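Putative histidinol-phosphate aminotransferase (Burkholderia pseudomallei, PDB 3P1T) probably catalyses the pyridoxal-phosphate-dependent transamination of L-histidinol phosphate with 2-oxoglutarate, a step of histidine biosynthesis. Local coordinates at residues L141-N146 against Q150-G155; A203-G208 against T231-A236. All coordinates share one frame; numbering follows the deposited sequence.

Interaction 1: L141-N146 against Q150-G155; sequences LANPSN and QALSAG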
ATOM      1  N   LEU A 141     -18.781  -7.229 -10.546  1.00 35.11           N
ATOM      2  CA  LEU A 141     -18.624  -7.236 -12.009  1.00 34.14           C
ATOM      3  C   LEU A 141     -17.864  -6.013 -12.519  1.00 39.07           C
ATOM      4  O   LEU A 141     -17.998  -4.917 -11.971  1.00 37.71           O
ATOM      5  CB  LEU A 141     -19.995  -7.280 -12.700  1.00 34.16           C
ATOM      6  CG  LEU A 141     -20.831  -8.529 -12.495  1.00 38.02           C
ATOM      7  CD1 LEU A 141     -22.266  -8.242 -12.717  1.00 38.30           C
ATOM      8  CD2 LEU A 141     -20.339  -9.684 -13.350  1.00 38.98           C
ATOM      9  N   ALA A 142     -17.086  -6.203 -13.599  1.00 37.88           N
ATOM     10  CA  ALA A 142     -16.357  -5.118 -14.259  1.00 37.50           C
ATOM     11  C   ALA A 142     -17.217  -4.564 -15.391  1.00 43.09           C
ATOM     12  O   ALA A 142     -17.741  -5.350 -16.193  1.00 43.89           O
ATOM     13  CB  ALA A 142     -15.009  -5.611 -14.774  1.00 37.44           C
ATOM     14  N   ASN A 143     -17.425  -3.227 -15.419  1.00 39.07           N
ATOM     15  CA  ASN A 143     -18.212  -2.554 -16.463  1.00 38.31           C
ATOM     16  C   ASN A 143     -17.458  -1.302 -16.971  1.00 41.38           C
ATOM     17  O   ASN A 143     -17.352  -0.322 -16.233  1.00 39.19           O
ATOM     18  CB  ASN A 143     -19.612  -2.191 -15.971  1.00 36.38           C
ATOM     19  CG  ASN A 143     -20.540  -1.672 -17.042  1.00 47.54           C
ATOM     20  OD1 ASN A 143     -20.492  -2.092 -18.189  1.00 38.23           O
ATOM     21  ND2 ASN A 143     -21.451  -0.782 -16.677  1.00 41.03           N
ATOM     22  N   PRO A 144     -16.893  -1.308 -18.212  1.00 39.75           N
ATOM     23  CA  PRO A 144     -16.881  -2.394 -19.225  1.00 39.32           C
ATOM     24  C   PRO A 144     -16.079  -3.585 -18.728  1.00 44.18           C
ATOM     25  O   PRO A 144     -15.233  -3.420 -17.839  1.00 43.25           O
ATOM     26  CB  PRO A 144     -16.214  -1.732 -20.445  1.00 40.99           C
ATOM     27  CG  PRO A 144     -16.314  -0.252 -20.205  1.00 45.84           C
ATOM     28  CD  PRO A 144     -16.194  -0.113 -18.716  1.00 41.15           C
ATOM     29  N   SER A 145     -16.356  -4.783 -19.267  1.00 43.05           N
ATOM     30  CA  SER A 145     -15.665  -6.009 -18.842  1.00 43.08           C
ATOM     31  C   SER A 145     -14.268  -6.189 -19.465  1.00 47.46           C
ATOM     32  O   SER A 145     -14.027  -5.836 -20.617  1.00 47.31           O
ATOM     33  CB  SER A 145     -16.498  -7.235 -19.192  1.00 46.60           C
ATOM     34  OG  SER A 145     -15.801  -8.426 -18.861  1.00 51.20           O
ATOM     35  N   ASN A 146     -13.371  -6.786 -18.687  1.00 44.54           N
ATOM     36  CA  ASN A 146     -12.025  -7.178 -19.097  1.00 44.44           C
ATOM     37  C   ASN A 146     -12.028  -8.705 -19.160  1.00 47.51           C
ATOM     38  O   ASN A 146     -12.415  -9.307 -18.155  1.00 47.59           O
ATOM     39  CB  ASN A 146     -10.958  -6.606 -18.139  1.00 44.69           C
ATOM     40  CG  ASN A 146      -9.526  -6.999 -18.430  1.00 54.12           C
ATOM     41  OD1 ASN A 146      -9.190  -7.539 -19.477  1.00 51.49           O
ATOM     42  ND2 ASN A 146      -8.640  -6.723 -17.498  1.00 44.90           N
ATOM     43  N   GLN A 150     -17.174  -5.612 -23.259  1.00 39.27           N
ATOM     44  CA  GLN A 150     -18.619  -5.456 -23.259  1.00 39.64           C
ATOM     45  C   GLN A 150     -19.074  -4.673 -22.057  1.00 45.33           C
ATOM     46  O   GLN A 150     -18.499  -4.797 -20.962  1.00 44.80           O
ATOM     47  CB  GLN A 150     -19.333  -6.828 -23.284  1.00 40.77           C
ATOM     48  CG  GLN A 150     -19.030  -7.709 -24.491  1.00 42.70           C
ATOM     49  CD  GLN A 150     -19.351  -7.048 -25.797  1.00 55.50           C
ATOM     50  OE1 GLN A 150     -20.511  -6.700 -26.095  1.00 54.49           O
ATOM     51  NE2 GLN A 150     -18.313  -6.866 -26.605  1.00 43.24           N
ATOM     52  N   ALA A 151     -20.146  -3.895 -22.263  1.00 44.08           N
ATOM     53  CA  ALA A 151     -20.813  -3.097 -21.243  1.00 44.39           C
ATOM     54  C   ALA A 151     -22.121  -3.760 -20.789  1.00 48.88           C
ATOM     55  O   ALA A 151     -22.813  -4.382 -21.605  1.00 49.02           O
ATOM     56  CB  ALA A 151     -21.095  -1.704 -21.771  1.00 45.73           C
ATOM     57  N   LEU A 152     -22.444  -3.641 -19.482  1.00 44.10           N
ATOM     58  CA  LEU A 152     -23.677  -4.177 -18.906  1.00 43.29           C
ATOM     59  C   LEU A 152     -24.871  -3.447 -19.457  1.00 49.11           C
ATOM     60  O   LEU A 152     -24.859  -2.213 -19.508  1.00 49.65           O
ATOM     61  CB  LEU A 152     -23.669  -4.079 -17.368  1.00 41.95           C
ATOM     62  CG  LEU A 152     -22.594  -4.885 -16.660  1.00 43.45           C
ATOM     63  CD1 LEU A 152     -22.538  -4.529 -15.195  1.00 42.98           C
ATOM     64  CD2 LEU A 152     -22.775  -6.371 -16.889  1.00 41.14           C
ATOM     65  N   SER A 153     -25.900  -4.196 -19.890  1.00 46.77           N
ATOM     66  CA  SER A 153     -27.111  -3.564 -20.435  1.00 48.25           C
ATOM     67  C   SER A 153     -27.984  -2.991 -19.312  1.00 51.17           C
ATOM     68  O   SER A 153     -27.816  -3.360 -18.146  1.00 48.34           O
ATOM     69  CB  SER A 153     -27.927  -4.550 -21.273  1.00 52.16           C
ATOM     70  OG  SER A 153     -28.668  -5.449 -20.465  1.00 63.60           O
ATOM     71  N   ALA A 154     -28.938  -2.115 -19.684  1.00 49.38           N
ATOM     72  CA  ALA A 154     -29.911  -1.517 -18.772  1.00 49.80           C
ATOM     73  C   ALA A 154     -30.692  -2.614 -18.007  1.00 55.17           C
ATOM     74  O   ALA A 154     -30.867  -2.511 -16.781  1.00 53.94           O
ATOM     75  CB  ALA A 154     -30.869  -0.626 -19.547  1.00 51.33           C
ATOM     76  N   GLY A 155     -31.088  -3.660 -18.752  1.00 51.47           N
ATOM     77  CA  GLY A 155     -31.798  -4.826 -18.257  1.00 50.85           C
ATOM     78  C   GLY A 155     -30.973  -5.644 -17.290  1.00 52.60           C
ATOM     79  O   GLY A 155     -31.494  -6.071 -16.260  1.00 51.98           O
TER
HETATM   80  O   HOH W   1     -19.895  -5.825 -18.605  1.00 53.52           O
HETATM   81  O   HOH W   2     -23.237  -0.080 -18.979  1.00 41.77           O
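Leu-152 lies over one face of the Asn-143 carboxamide, its CG 3.8 Å from Asn-143 CG and its CD1 equally far from Asn-143 CB. The backbone of Leu-152 uses the same face: Leu-152 N donates to Asn-143 OD1 at 2.8 Å in a nearly straight bond (165°), reaching the oxygen from well above the amide plane. At the other end of the carboxamide, Asn-143 ND2 donates to a water, which in turn donates to Leu-152 O, so one side chain addresses both polar atoms of a single residue's backbone. With CG anti to the backbone N (chi1 -172°), the Asn-143 amide is carried across to the segment 150-155.

Beyond the cis peptide bond before Pro-144, the main chain makes its own link: Ser-145 N binds Gln-150 O at 2.7 Å. That oxygen also accepts from a second water, which donates to Ala-142 O as well, and Pro-144 CA lies 3.4 Å from Gln-150 O in a CA-H...O contact. The polar end of Gln-150 turns elsewhere, its NE2 bonding Ser-274. Leu-152 reaches Leu-157 and Ile-169 too, which sets the contact against helix 154-163 and strand 166-170.

The segment 141-146 and the residues after it carry the Asn-Pro-x-Asn-Pro-Thr-Gly sequence familiar from aminotransferases of this fold. Asn-146 faces away, bonded to Arg-314 and a tartrate probably taken up from the crystallisation liquor. Direct and water-mediated bonds thus engage both ends of the amide of buried Asn-143, which should fix its rotation and the course of the turn leading to Asn-146.

Interaction 2: A203-G208 against T231-A236; sequences AGLRLG and TLDLHA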
ATOM      1  N   ALA A 203      -0.525   3.589 -13.552  1.00 37.13           N
ATOM      2  CA  ALA A 203      -0.498   2.118 -13.450  1.00 36.50           C
ATOM      3  C   ALA A 203       0.581   1.605 -12.472  1.00 43.64           C
ATOM      4  O   ALA A 203       0.323   0.652 -11.733  1.00 44.59           O
ATOM      5  CB  ALA A 203      -0.269   1.502 -14.820  1.00 36.96           C
ATOM      6  N   GLY A 204       1.750   2.251 -12.461  1.00 39.96           N
ATOM      7  CA  GLY A 204       2.861   1.870 -11.608  1.00 38.73           C
ATOM      8  C   GLY A 204       2.661   2.183 -10.144  1.00 42.33           C
ATOM      9  O   GLY A 204       3.473   1.748  -9.325  1.00 43.07           O
ATOM     10  N   LEU A 205       1.595   2.943  -9.792  1.00 37.33           N
ATOM     11  CA  LEU A 205       1.324   3.324  -8.391  1.00 35.92           C
ATOM     12  C   LEU A 205       0.230   2.459  -7.800  1.00 40.62           C
ATOM     13  O   LEU A 205       0.131   2.352  -6.571  1.00 39.97           O
ATOM     14  CB  LEU A 205       0.947   4.803  -8.251  1.00 35.69           C
ATOM     15  CG  LEU A 205       1.886   5.812  -8.910  1.00 40.71           C
ATOM     16  CD1 LEU A 205       1.508   7.199  -8.520  1.00 41.15           C
ATOM     17  CD2 LEU A 205       3.349   5.540  -8.567  1.00 44.44           C
ATOM     18  N   ARG A 206      -0.579   1.820  -8.684  1.00 37.30           N
ATOM     19  CA  ARG A 206      -1.684   0.936  -8.330  1.00 37.32           C
ATOM     20  C   ARG A 206      -2.585   1.617  -7.236  1.00 41.86           C
ATOM     21  O   ARG A 206      -2.563   1.235  -6.054  1.00 42.65           O
ATOM     22  CB  ARG A 206      -1.130  -0.441  -7.874  1.00 39.28           C
ATOM     23  CG  ARG A 206      -2.143  -1.569  -7.716  1.00 45.62           C
ATOM     24  CD  ARG A 206      -2.812  -1.954  -9.018  1.00 54.88           C
ATOM     25  NE  ARG A 206      -3.532  -3.211  -8.868  1.00 61.78           N
ATOM     26  CZ  ARG A 206      -4.262  -3.788  -9.813  1.00 75.89           C
ATOM     27  NH1 ARG A 206      -4.424  -3.196 -10.994  1.00 63.62           N
ATOM     28  NH2 ARG A 206      -4.846  -4.954  -9.586  1.00 64.20           N
ATOM     29  N   LEU A 207      -3.317   2.670  -7.657  1.00 36.35           N
ATOM     30  CA  LEU A 207      -4.256   3.425  -6.835  1.00 35.91           C
ATOM     31  C   LEU A 207      -5.657   3.369  -7.439  1.00 40.61           C
ATOM     32  O   LEU A 207      -5.821   3.236  -8.664  1.00 41.10           O
ATOM     33  CB  LEU A 207      -3.824   4.895  -6.654  1.00 36.49           C
ATOM     34  CG  LEU A 207      -2.501   5.164  -5.968  1.00 41.14           C
ATOM     35  CD1 LEU A 207      -2.165   6.627  -6.008  1.00 40.88           C
ATOM     36  CD2 LEU A 207      -2.503   4.665  -4.540  1.00 45.03           C
ATOM     37  N   GLY A 208      -6.648   3.505  -6.570  1.00 35.83           N
ATOM     38  CA  GLY A 208      -8.052   3.493  -6.949  1.00 35.24           C
ATOM     39  C   GLY A 208      -8.909   4.174  -5.904  1.00 38.41           C
ATOM     40  O   GLY A 208      -8.457   4.424  -4.778  1.00 37.54           O
ATOM     41  N   THR A 231       3.586   9.807   0.676  1.00 39.95           N
ATOM     42  CA  THR A 231       3.749  11.174   0.185  1.00 40.17           C
ATOM     43  C   THR A 231       4.035  11.236  -1.344  1.00 43.16           C
ATOM     44  O   THR A 231       3.494  12.129  -1.992  1.00 43.19           O
ATOM     45  CB  THR A 231       4.852  11.897   0.959  1.00 44.67           C
ATOM     46  OG1 THR A 231       5.089  13.164   0.339  1.00 53.56           O
ATOM     47  CG2 THR A 231       6.140  11.113   1.039  1.00 35.21           C
ATOM     48  N   LEU A 232       4.829  10.306  -1.915  1.00 38.60           N
ATOM     49  CA  LEU A 232       5.125  10.332  -3.359  1.00 38.12           C
ATOM     50  C   LEU A 232       3.860  10.006  -4.185  1.00 42.80           C
ATOM     51  O   LEU A 232       3.543  10.741  -5.125  1.00 42.91           O
ATOM     52  CB  LEU A 232       6.268   9.365  -3.741  1.00 37.01           C
ATOM     53  CG  LEU A 232       7.643   9.646  -3.150  1.00 40.11           C
ATOM     54  CD1 LEU A 232       8.607   8.525  -3.473  1.00 38.55           C
ATOM     55  CD2 LEU A 232       8.177  11.003  -3.613  1.00 40.90           C
ATOM     56  N   ASP A 233       3.121   8.939  -3.808  1.00 38.04           N
ATOM     57  CA  ASP A 233       1.916   8.540  -4.523  1.00 37.24           C
ATOM     58  C   ASP A 233       0.814   9.595  -4.366  1.00 39.21           C
ATOM     59  O   ASP A 233       0.121   9.886  -5.346  1.00 39.21           O
ATOM     60  CB  ASP A 233       1.434   7.166  -4.044  1.00 38.50           C
ATOM     61  CG  ASP A 233       2.376   6.002  -4.314  1.00 47.68           C
ATOM     62  OD1 ASP A 233       3.221   6.117  -5.217  1.00 46.46           O
ATOM     63  OD2 ASP A 233       2.263   4.978  -3.619  1.00 59.56           O
ATOM     64  N   LEU A 234       0.687  10.198  -3.171  1.00 34.19           N
ATOM     65  CA  LEU A 234      -0.300  11.257  -2.911  1.00 34.65           C
ATOM     66  C   LEU A 234      -0.053  12.508  -3.781  1.00 40.08           C
ATOM     67  O   LEU A 234      -1.005  13.002  -4.385  1.00 41.75           O
ATOM     68  CB  LEU A 234      -0.319  11.673  -1.436  1.00 34.33           C
ATOM     69  CG  LEU A 234      -0.936  10.702  -0.419  1.00 35.82           C
ATOM     70  CD1 LEU A 234      -0.643  11.169   0.970  1.00 35.36           C
ATOM     71  CD2 LEU A 234      -2.419  10.567  -0.601  1.00 35.26           C
ATOM     72  N   HIS A 235       1.204  12.998  -3.880  1.00 35.73           N
ATOM     73  CA  HIS A 235       1.503  14.167  -4.726  1.00 36.26           C
ATOM     74  C   HIS A 235       1.361  13.828  -6.207  1.00 40.69           C
ATOM     75  O   HIS A 235       0.993  14.701  -6.988  1.00 42.17           O
ATOM     76  CB  HIS A 235       2.889  14.744  -4.446  1.00 37.28           C
ATOM     77  CG  HIS A 235       2.919  15.480  -3.140  1.00 41.10           C
ATOM     78  ND1 HIS A 235       3.079  14.812  -1.938  1.00 42.08           N
ATOM     79  CD2 HIS A 235       2.703  16.788  -2.880  1.00 42.89           C
ATOM     80  CE1 HIS A 235       2.998  15.735  -0.998  1.00 41.25           C
ATOM     81  NE2 HIS A 235       2.767  16.937  -1.515  1.00 42.45           N
ATOM     82  N   ALA A 236       1.594  12.563  -6.575  1.00 36.24           N
ATOM     83  CA  ALA A 236       1.436  12.093  -7.944  1.00 35.71           C
ATOM     84  C   ALA A 236      -0.051  12.133  -8.332  1.00 42.80           C
ATOM     85  O   ALA A 236      -0.420  12.824  -9.301  1.00 43.92           O
ATOM     86  CB  ALA A 236       2.002  10.693  -8.090  1.00 34.71           C
TER
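Leu-205 spreads its two methyl branches over different parts of the helix 231-241. CD1 packs on Ala-236 CB at 3.6 Å, whereas CD2 comes up to the carboxylate, 3.4 Å from Asp-233 OD1. The side chain leaves its backbone with CG anti to the carbonyl carbon (chi1 -51°) and chi2 extended, which thrusts the fork at the helix; Leu-205 and Asp-233 pass alongside with their tips pointing opposite ways. Leu-207 has much the same shape and sends CD1 across the base of Asp-233, 4.1 Å from Asp-233 CB and 4.0 Å from Asp-233 O. Between them the two leucines cover the root of the aspartate and the OD1 side of its carboxylate.

No hydrogen bond joins the segments directly. Asp-233 OD2 instead forms a salt bridge with Arg-75, whose NH2 also bonds Leu-205 O, so this arginine ties loop and helix together from outside both. Within the helix, His-235 ND1 donates to Thr-231 O at 2.7 Å, with the oxygen in the ring plane; His-235 N reaches that oxygen from the opposite face of the carbonyl, and the pair of bonds should hold the imidazole's rotation.

The contact sits at the dimer interface, where Leu-205 packs on Leu-232 of the second subunit and the reverse holds too. Asp-233 OD2 also lies close to Asp-233 OD2 of that subunit. In this buried, leucine-flanked setting the neighbouring carboxylates would tend to raise each other's affinity for a proton, while the salt bridge to Arg-75 would favour the charged form, so the arginine probably offsets part of the cost of bringing the acids together.

In the fold
Interaction 1 closes before interaction 2 opens along the chain. Their centres are 27 Å apart, on opposite sides of the centre of the chain, and their nearest atoms stay about 9 Å from each other without touching. Both are tied to the same seven-stranded mixed sheet: interaction 1 leaves the end of strand 137-142 in a beta-alpha-beta unit with helix 154-163 and strand 166-170, whereas the loop of interaction 2 leads into strand 208-211, the antiparallel strand of this aminotransferase fold. The first contact lies wholly within one subunit; the second reaches the other subunit, so one shapes a strand-end turn and the other joins sheet, helix 231-241 and dimer interface.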